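Local coordinates for protein colicin-B (Escherichia coli, PDB 1RH1) that kills Escherichia coli and closely related bacteria by forming a channel that depolarises the cytoplasmic membrane and dissipates cellular energy, at residues V123-E129 with G246-G252; T362-Y366 with V447-I452. One frame throughout, in Å; residues are numbered along the deposited sequence.

How the contacts relate
Contact 1 and contact 2 lie in different parts of the toxin, on opposite sides of the chain's centre. Contact 1 (123-129 with 246-252) is an antiparallel strand pairing in the N-terminal part, which also carries the TonB box. Contact 2 (362-366 with 447-452) sets a loop against a helix in the C-terminal pore-forming domain. Their centres are 53 Å apart, and their nearest atoms about 40 Å. The long helix 291-340 runs between the two parts. Along the chain, contact 1 closes before contact 2 opens. The two do not touch, and neither contains a residue of the TonB box or of the predicted transmembrane helices.

Contact 1 of 2, residues V123-E129 with G246-G252; sequences VSFARLE and GVISETG
Arg127 and Ile248 form the central antiparallel hydrogen-bonded pair. Arg127 N reaches Ile248 O at 2.6 Å, and Ile248 N returns a bond to Arg127 O at 2.8 Å. Both donors lie nearly along the C=O axis. Two residues on, Glu129 N bonds Gly246 O at 3.1 Å, from above the carbonyl plane. The side chains of Arg127 and Ile248 run side by side in the same direction, with NH2 next to CG1. The Arg127 chain bends at chi3 (58°), which brings NE to the carboxylate of Glu250. NE lies 3.1 Å from Glu250 OE1 in a salt bridge, and its bond to Glu250 OE2 is weak. The guanidinium and carboxylate planes are 29° apart, with OE1 at the guanidinium edge. On the other face, Leu128 CD1 meets Val247 CG2 at 3.9 Å, and both side chains also touch Leu141. Toward Gly252 the pairing resumes. Ser124 OG donates to Gly252 O at 3.2 Å, in the carbonyl plane and on a lone pair. Between the pairs the register shifts by one residue. Here Phe125 and Ala126 both face Met182 of strand 179-186, which makes a classic beta bulge. Strand 121-128 thus lies between strand 179-186 and the 246-252 segment, in an antiparallel sheet of the colicin's N-terminal part. Helix 99-110 packs against Val123 and Phe125. The chemistry implies two separate grips: short backbone bonds beside a salt bridge at Arg127, and a weakly bonded backbone pair at Ser124 and Gly252, to which the Ser124 hydroxyl adds a third bond.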
ATOM      1  N   VAL A 123     -12.729 -11.953   5.008  1.00  2.00           N
ATOM      2  CA  VAL A 123     -14.059 -12.458   5.248  1.00  2.00           C
ATOM      3  C   VAL A 123     -14.308 -12.580   6.764  1.00  2.91           C
ATOM      4  O   VAL A 123     -13.563 -13.245   7.472  1.00  5.65           O
ATOM      5  CB  VAL A 123     -14.226 -13.832   4.550  1.00  3.32           C
ATOM      6  CG1 VAL A 123     -15.665 -14.296   4.769  1.00  6.80           C
ATOM      7  CG2 VAL A 123     -14.026 -13.760   3.030  1.00  5.85           C
ATOM      8  N   SER A 124     -15.345 -11.966   7.340  1.00  2.65           N
ATOM      9  CA  SER A 124     -15.633 -12.039   8.773  1.00  4.23           C
ATOM     10  C   SER A 124     -16.056 -13.393   9.336  1.00  3.02           C
ATOM     11  O   SER A 124     -16.779 -14.109   8.655  1.00  2.00           O
ATOM     12  CB  SER A 124     -16.734 -11.034   9.127  1.00  5.12           C
ATOM     13  OG  SER A 124     -17.942 -11.330   8.436  1.00  6.54           O
ATOM     14  N   PHE A 125     -15.640 -13.746  10.564  1.00  2.00           N
ATOM     15  CA  PHE A 125     -16.121 -14.949  11.211  1.00  3.16           C
ATOM     16  C   PHE A 125     -16.867 -14.691  12.548  1.00  6.32           C
ATOM     17  O   PHE A 125     -17.594 -15.540  13.082  1.00  2.55           O
ATOM     18  CB  PHE A 125     -14.917 -15.903  11.362  1.00  2.00           C
ATOM     19  CG  PHE A 125     -13.733 -15.525  12.230  1.00  2.00           C
ATOM     20  CD1 PHE A 125     -13.744 -15.827  13.592  1.00  2.34           C
ATOM     21  CD2 PHE A 125     -12.641 -14.870  11.676  1.00  2.00           C
ATOM     22  CE1 PHE A 125     -12.670 -15.465  14.388  1.00  2.00           C
ATOM     23  CE2 PHE A 125     -11.576 -14.513  12.482  1.00  2.00           C
ATOM     24  CZ  PHE A 125     -11.597 -14.808  13.834  1.00  2.00           C
ATOM     25  N   ALA A 126     -16.757 -13.467  13.097  1.00  7.47           N
ATOM     26  CA  ALA A 126     -17.493 -13.018  14.284  1.00  2.00           C
ATOM     27  C   ALA A 126     -17.634 -11.516  14.247  1.00  3.11           C
ATOM     28  O   ALA A 126     -16.715 -10.813  13.826  1.00  2.11           O
ATOM     29  CB  ALA A 126     -16.791 -13.306  15.572  1.00  2.00           C
ATOM     30  N   ARG A 127     -18.826 -11.072  14.676  1.00  4.90           N
ATOM     31  CA  ARG A 127     -19.271  -9.675  14.763  1.00  2.46           C
ATOM     32  C   ARG A 127     -19.267  -9.217  16.209  1.00  2.00           C
ATOM     33  O   ARG A 127     -19.776  -9.909  17.082  1.00  2.00           O
ATOM     34  CB  ARG A 127     -20.691  -9.525  14.227  1.00  2.00           C
ATOM     35  CG  ARG A 127     -21.223  -8.092  14.165  1.00  2.59           C
ATOM     36  CD  ARG A 127     -22.614  -8.008  13.561  1.00  2.00           C
ATOM     37  NE  ARG A 127     -23.546  -8.817  14.332  1.00  8.53           N
ATOM     38  CZ  ARG A 127     -24.363  -8.301  15.262  1.00 11.39           C
ATOM     39  NH1 ARG A 127     -24.377  -6.993  15.523  1.00 14.58           N
ATOM     40  NH2 ARG A 127     -25.124  -9.109  16.007  1.00 14.58           N
ATOM     41  N   LEU A 128     -18.701  -8.043  16.461  1.00  2.00           N
ATOM     42  CA  LEU A 128     -18.580  -7.490  17.799  1.00  2.16           C
ATOM     43  C   LEU A 128     -19.467  -6.310  18.247  1.00  3.95           C
ATOM     44  O   LEU A 128     -19.519  -5.208  17.673  1.00  4.64           O
ATOM     45  CB  LEU A 128     -17.115  -7.126  17.980  1.00  2.00           C
ATOM     46  CG  LEU A 128     -16.129  -8.148  18.497  1.00  2.00           C
ATOM     47  CD1 LEU A 128     -16.184  -9.484  17.790  1.00  2.00           C
ATOM     48  CD2 LEU A 128     -14.799  -7.516  18.324  1.00  2.00           C
ATOM     49  N   GLU A 129     -20.172  -6.572  19.350  1.00  2.00           N
ATOM     50  CA  GLU A 129     -20.989  -5.566  20.008  1.00  3.52           C
ATOM     51  C   GLU A 129     -20.031  -4.622  20.692  1.00  5.07           C
ATOM     52  O   GLU A 129     -19.068  -5.114  21.290  1.00  9.75           O
ATOM     53  CB  GLU A 129     -21.862  -6.161  21.063  1.00  3.67           C
ATOM     54  CG  GLU A 129     -22.797  -7.164  20.432  1.00 16.15           C
ATOM     55  CD  GLU A 129     -23.728  -7.875  21.399  1.00 22.02           C
ATOM     56  OE1 GLU A 129     -24.759  -8.384  20.952  1.00 24.84           O
ATOM     57  OE2 GLU A 129     -23.424  -7.932  22.593  1.00 27.43           O
ATOM     58  N   GLY A 246     -20.835 -10.452  23.694  1.00  7.44           N
ATOM     59  CA  GLY A 246     -20.383  -9.364  22.840  1.00  6.97           C
ATOM     60  C   GLY A 246     -19.642  -9.796  21.588  1.00  6.49           C
ATOM     61  O   GLY A 246     -19.019  -8.947  20.935  1.00  6.75           O
ATOM     62  N   VAL A 247     -19.692 -11.121  21.316  1.00  4.05           N
ATOM     63  CA  VAL A 247     -19.054 -11.780  20.173  1.00  6.12           C
ATOM     64  C   VAL A 247     -20.099 -12.680  19.540  1.00  7.56           C
ATOM     65  O   VAL A 247     -20.334 -13.832  19.919  1.00 10.48           O
ATOM     66  CB  VAL A 247     -17.815 -12.659  20.587  1.00  5.61           C
ATOM     67  CG1 VAL A 247     -17.294 -13.513  19.434  1.00  4.21           C
ATOM     68  CG2 VAL A 247     -16.655 -11.755  20.938  1.00  5.06           C
ATOM     69  N   ILE A 248     -20.729 -12.078  18.540  1.00  7.46           N
ATOM     70  CA  ILE A 248     -21.756 -12.732  17.757  1.00  8.30           C
ATOM     71  C   ILE A 248     -21.023 -13.486  16.634  1.00  8.26           C
ATOM     72  O   ILE A 248     -20.336 -12.877  15.806  1.00  2.85           O
ATOM     73  CB  ILE A 248     -22.723 -11.653  17.168  1.00  7.46           C
ATOM     74  CG1 ILE A 248     -23.117 -10.556  18.159  1.00  2.00           C
ATOM     75  CG2 ILE A 248     -23.957 -12.414  16.679  1.00  5.93           C
ATOM     76  CD1 ILE A 248     -24.098 -10.984  19.236  1.00  2.68           C
ATOM     77  N   SER A 249     -21.129 -14.816  16.573  1.00  8.39           N
ATOM     78  CA  SER A 249     -20.464 -15.581  15.512  1.00 10.24           C
ATOM     79  C   SER A 249     -21.275 -15.628  14.239  1.00  9.09           C
ATOM     80  O   SER A 249     -22.287 -16.328  14.164  1.00  9.77           O
ATOM     81  CB  SER A 249     -20.189 -17.026  15.948  1.00  7.67           C
ATOM     82  OG  SER A 249     -18.793 -17.179  16.194  1.00  9.55           O
ATOM     83  N   GLU A 250     -20.842 -14.864  13.233  1.00 11.75           N
ATOM     84  CA  GLU A 250     -21.561 -14.824  11.954  1.00 11.96           C
ATOM     85  C   GLU A 250     -20.572 -14.817  10.807  1.00  9.32           C
ATOM     86  O   GLU A 250     -19.663 -13.987  10.828  1.00  9.74           O
ATOM     87  CB  GLU A 250     -22.410 -13.564  11.779  1.00 15.18           C
ATOM     88  CG  GLU A 250     -23.352 -13.136  12.907  1.00 19.66           C
ATOM     89  CD  GLU A 250     -23.927 -11.723  12.727  1.00 26.41           C
ATOM     90  OE1 GLU A 250     -23.309 -10.899  12.033  1.00 26.90           O
ATOM     91  OE2 GLU A 250     -25.000 -11.443  13.283  1.00 27.34           O
ATOM     92  N   THR A 251     -20.732 -15.698   9.807  1.00  4.54           N
ATOM     93  CA  THR A 251     -19.845 -15.718   8.642  1.00  6.07           C
ATOM     94  C   THR A 251     -20.234 -14.587   7.692  1.00  5.93           C
ATOM     95  O   THR A 251     -21.400 -14.189   7.680  1.00  6.66           O
ATOM     96  CB  THR A 251     -19.934 -17.066   7.863  1.00  2.00           C
ATOM     97  OG1 THR A 251     -19.641 -18.110   8.773  1.00  7.79           O
ATOM     98  CG2 THR A 251     -18.927 -17.176   6.739  1.00  2.00           C
ATOM     99  N   GLY A 252     -19.320 -14.011   6.901  1.00  6.10           N
ATOM    100  CA  GLY A 252     -19.788 -13.023   5.962  1.00  8.94           C
ATOM    101  C   GLY A 252     -18.877 -12.377   4.935  1.00  9.26           C
ATOM    102  O   GLY A 252     -18.019 -11.538   5.226  1.00 16.26           O
TER

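Contact 2 of 2, residues T362-Y366 with V447-I452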
ATOM      1  N   THR A 362      10.977  16.341 -11.721  1.00  2.50           N
ATOM      2  CA  THR A 362      10.511  17.704 -11.912  1.00  4.79           C
ATOM      3  C   THR A 362      11.024  18.284 -13.217  1.00  2.00           C
ATOM      4  O   THR A 362      12.231  18.126 -13.420  1.00  3.33           O
ATOM      5  CB  THR A 362      11.008  18.483 -10.676  1.00  7.99           C
ATOM      6  OG1 THR A 362      10.307  17.884  -9.596  1.00 11.93           O
ATOM      7  CG2 THR A 362      10.766  19.989 -10.685  1.00  6.57           C
ATOM      8  N   ILE A 363      10.261  18.970 -14.095  1.00  2.00           N
ATOM      9  CA  ILE A 363      10.896  19.473 -15.320  1.00  3.43           C
ATOM     10  C   ILE A 363      11.925  20.532 -14.985  1.00  3.24           C
ATOM     11  O   ILE A 363      11.889  21.068 -13.877  1.00  4.88           O
ATOM     12  CB  ILE A 363       9.923  20.131 -16.377  1.00  4.99           C
ATOM     13  CG1 ILE A 363       9.026  21.172 -15.763  1.00  3.51           C
ATOM     14  CG2 ILE A 363       9.075  19.043 -17.013  1.00  5.13           C
ATOM     15  CD1 ILE A 363       8.234  21.865 -16.856  1.00  2.00           C
ATOM     16  N   ARG A 364      12.866  20.828 -15.892  1.00  2.00           N
ATOM     17  CA  ARG A 364      13.860  21.855 -15.636  1.00  2.00           C
ATOM     18  C   ARG A 364      13.246  23.235 -15.476  1.00  3.37           C
ATOM     19  O   ARG A 364      12.072  23.448 -15.779  1.00  4.57           O
ATOM     20  CB  ARG A 364      14.882  21.930 -16.751  1.00  2.00           C
ATOM     21  CG  ARG A 364      15.876  20.769 -16.790  1.00  2.00           C
ATOM     22  CD  ARG A 364      17.275  21.328 -17.041  1.00  2.00           C
ATOM     23  NE  ARG A 364      17.316  21.986 -18.324  1.00  2.00           N
ATOM     24  CZ  ARG A 364      18.328  22.719 -18.768  1.00  2.21           C
ATOM     25  NH1 ARG A 364      19.432  22.936 -18.053  1.00  2.39           N
ATOM     26  NH2 ARG A 364      18.230  23.197 -19.999  1.00  2.09           N
ATOM     27  N   SER A 365      14.000  24.193 -14.943  1.00  7.63           N
ATOM     28  CA  SER A 365      13.423  25.508 -14.778  1.00  8.06           C
ATOM     29  C   SER A 365      13.287  26.179 -16.128  1.00  8.94           C
ATOM     30  O   SER A 365      13.976  25.850 -17.084  1.00 11.58           O
ATOM     31  CB  SER A 365      14.300  26.375 -13.917  1.00  7.54           C
ATOM     32  OG  SER A 365      15.395  26.899 -14.664  1.00  8.54           O
ATOM     33  N   TYR A 366      12.365  27.126 -16.127  1.00  9.36           N
ATOM     34  CA  TYR A 366      12.071  28.093 -17.176  1.00 12.30           C
ATOM     35  C   TYR A 366      13.345  28.759 -17.674  1.00 13.81           C
ATOM     36  O   TYR A 366      13.608  28.708 -18.868  1.00 11.68           O
ATOM     37  CB  TYR A 366      11.117  29.178 -16.629  1.00 24.02           C
ATOM     38  CG  TYR A 366      10.939  29.126 -15.088  1.00 34.21           C
ATOM     39  CD1 TYR A 366      11.951  29.550 -14.194  1.00 35.13           C
ATOM     40  CD2 TYR A 366       9.769  28.545 -14.571  1.00 36.40           C
ATOM     41  CE1 TYR A 366      11.790  29.376 -12.812  1.00 40.52           C
ATOM     42  CE2 TYR A 366       9.601  28.365 -13.195  1.00 41.32           C
ATOM     43  CZ  TYR A 366      10.611  28.777 -12.320  1.00 42.55           C
ATOM     44  OH  TYR A 366      10.428  28.562 -10.957  1.00 44.96           O
ATOM     45  N   VAL A 447       4.264  25.935 -20.573  1.00  6.67           N
ATOM     46  CA  VAL A 447       4.499  24.595 -20.033  1.00  3.25           C
ATOM     47  C   VAL A 447       4.781  24.721 -18.547  1.00  4.20           C
ATOM     48  O   VAL A 447       4.230  23.960 -17.746  1.00  4.95           O
ATOM     49  CB  VAL A 447       5.696  23.901 -20.733  1.00  5.03           C
ATOM     50  CG1 VAL A 447       5.703  22.448 -20.318  1.00  2.00           C
ATOM     51  CG2 VAL A 447       5.593  23.970 -22.245  1.00  2.00           C
ATOM     52  N   GLU A 448       5.603  25.719 -18.187  1.00  4.22           N
ATOM     53  CA  GLU A 448       5.865  26.006 -16.789  1.00  4.35           C
ATOM     54  C   GLU A 448       4.588  26.407 -16.064  1.00  4.43           C
ATOM     55  O   GLU A 448       4.336  25.896 -14.971  1.00  4.63           O
ATOM     56  CB  GLU A 448       6.897  27.110 -16.683  1.00  8.36           C
ATOM     57  CG  GLU A 448       8.257  26.623 -17.227  1.00 16.22           C
ATOM     58  CD  GLU A 448       9.124  25.645 -16.402  1.00 19.79           C
ATOM     59  OE1 GLU A 448      10.245  25.384 -16.839  1.00 19.40           O
ATOM     60  OE2 GLU A 448       8.726  25.158 -15.335  1.00 22.11           O
ATOM     61  N   SER A 449       3.736  27.236 -16.688  1.00  2.00           N
ATOM     62  CA  SER A 449       2.436  27.606 -16.149  1.00  3.04           C
ATOM     63  C   SER A 449       1.659  26.401 -15.682  1.00  5.02           C
ATOM     64  O   SER A 449       1.108  26.434 -14.586  1.00  6.80           O
ATOM     65  CB  SER A 449       1.537  28.253 -17.151  1.00  2.03           C
ATOM     66  OG  SER A 449       2.120  29.419 -17.688  1.00 13.98           O
ATOM     67  N   TRP A 450       1.669  25.319 -16.475  1.00  4.55           N
ATOM     68  CA  TRP A 450       0.938  24.106 -16.142  1.00  4.36           C
ATOM     69  C   TRP A 450       1.405  23.492 -14.861  1.00  6.29           C
ATOM     70  O   TRP A 450       0.556  23.058 -14.082  1.00  5.33           O
ATOM     71  CB  TRP A 450       1.085  23.017 -17.167  1.00  3.46           C
ATOM     72  CG  TRP A 450       0.569  23.359 -18.539  1.00  3.83           C
ATOM     73  CD1 TRP A 450      -0.375  24.317 -18.788  1.00  2.52           C
ATOM     74  CD2 TRP A 450       0.974  22.718 -19.659  1.00  4.82           C
ATOM     75  NE1 TRP A 450      -0.584  24.286 -20.076  1.00  2.00           N
ATOM     76  CE2 TRP A 450       0.205  23.345 -20.633  1.00  4.34           C
ATOM     77  CE3 TRP A 450       1.868  21.707 -19.972  1.00  4.82           C
ATOM     78  CZ2 TRP A 450       0.328  22.954 -21.959  1.00  3.84           C
ATOM     79  CZ3 TRP A 450       1.983  21.325 -21.297  1.00  4.62           C
ATOM     80  CH2 TRP A 450       1.222  21.943 -22.282  1.00  5.52           C
ATOM     81  N   VAL A 451       2.738  23.477 -14.668  1.00  2.50           N
ATOM     82  CA  VAL A 451       3.309  22.932 -13.448  1.00  5.49           C
ATOM     83  C   VAL A 451       2.940  23.846 -12.275  1.00  8.78           C
ATOM     84  O   VAL A 451       2.272  23.396 -11.336  1.00  9.98           O
ATOM     85  CB  VAL A 451       4.840  22.818 -13.561  1.00  2.00           C
ATOM     86  CG1 VAL A 451       5.336  22.128 -12.328  1.00  2.12           C
ATOM     87  CG2 VAL A 451       5.274  21.959 -14.719  1.00  2.00           C
ATOM     88  N   ILE A 452       3.309  25.135 -12.351  1.00  7.63           N
ATOM     89  CA  ILE A 452       3.005  26.127 -11.322  1.00  9.50           C
ATOM     90  C   ILE A 452       1.543  26.115 -10.899  1.00  6.81           C
ATOM     91  O   ILE A 452       1.289  25.978  -9.702  1.00 10.15           O
ATOM     92  CB  ILE A 452       3.423  27.513 -11.856  1.00  6.31           C
ATOM     93  CG1 ILE A 452       4.933  27.535 -11.856  1.00 10.33           C
ATOM     94  CG2 ILE A 452       2.884  28.663 -11.023  1.00  5.71           C
ATOM     95  CD1 ILE A 452       5.568  28.616 -12.751  1.00 13.33           C
TER
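Glu448 reaches from helix 441-452 into the bend of the 362-366 loop. Its chain is bent at chi2 (-74°), which turns the carboxylate toward the loop backbone. OE1 comes to 2.8 Å from Tyr366 N, but the angle is too poor for a hydrogen bond. The same oxygen lies 2.9 Å from Arg364 O, another acceptor. That closeness would tend to disfavour a charged carboxylate, whereas the nearby start of helix 366-376 would tend to stabilise one. Ser365 is the N-cap of that helix, with OG bonded to Asp368 N.

Tyr366 crosses Glu448 at about a right angle. Its CD2 is 3.5 Å from Glu448 CD, and the ring and carboxylate planes are 56° apart. Glu448 CB lies at the ring edge, in its plane. Farther along the ring, Tyr366 CE2 meets Ile452 CD1 at 4.1 Å.

The contact belongs to the helical pore-forming domain of the channel colicins. In this fold, amphipathic helices surround a hydrophobic helical hairpin, here probably helices 457-472 and 479-495, which overlap the predicted transmembrane segments. Ile363 points toward helix 441-452 and also touches Leu461 of helix 457-472. Phe496, just past helix 479-495, touches Ile363, Val447 and Glu448.

Ile363 and Val451 meet tip to tip, CD1 to CG2, at 3.7 Å. With CG1 between the backbone N and the carbonyl carbon (chi1 51°) and CD1 extended beyond, the methyl reaches the helix. Ile363 CD1 also passes Glu448 OE2 at 3.7 Å, the two side chains running antiparallel alongside each other. Val447 CG1 makes a looser apolar contact, at 4.3 Å from Ile363 CD1.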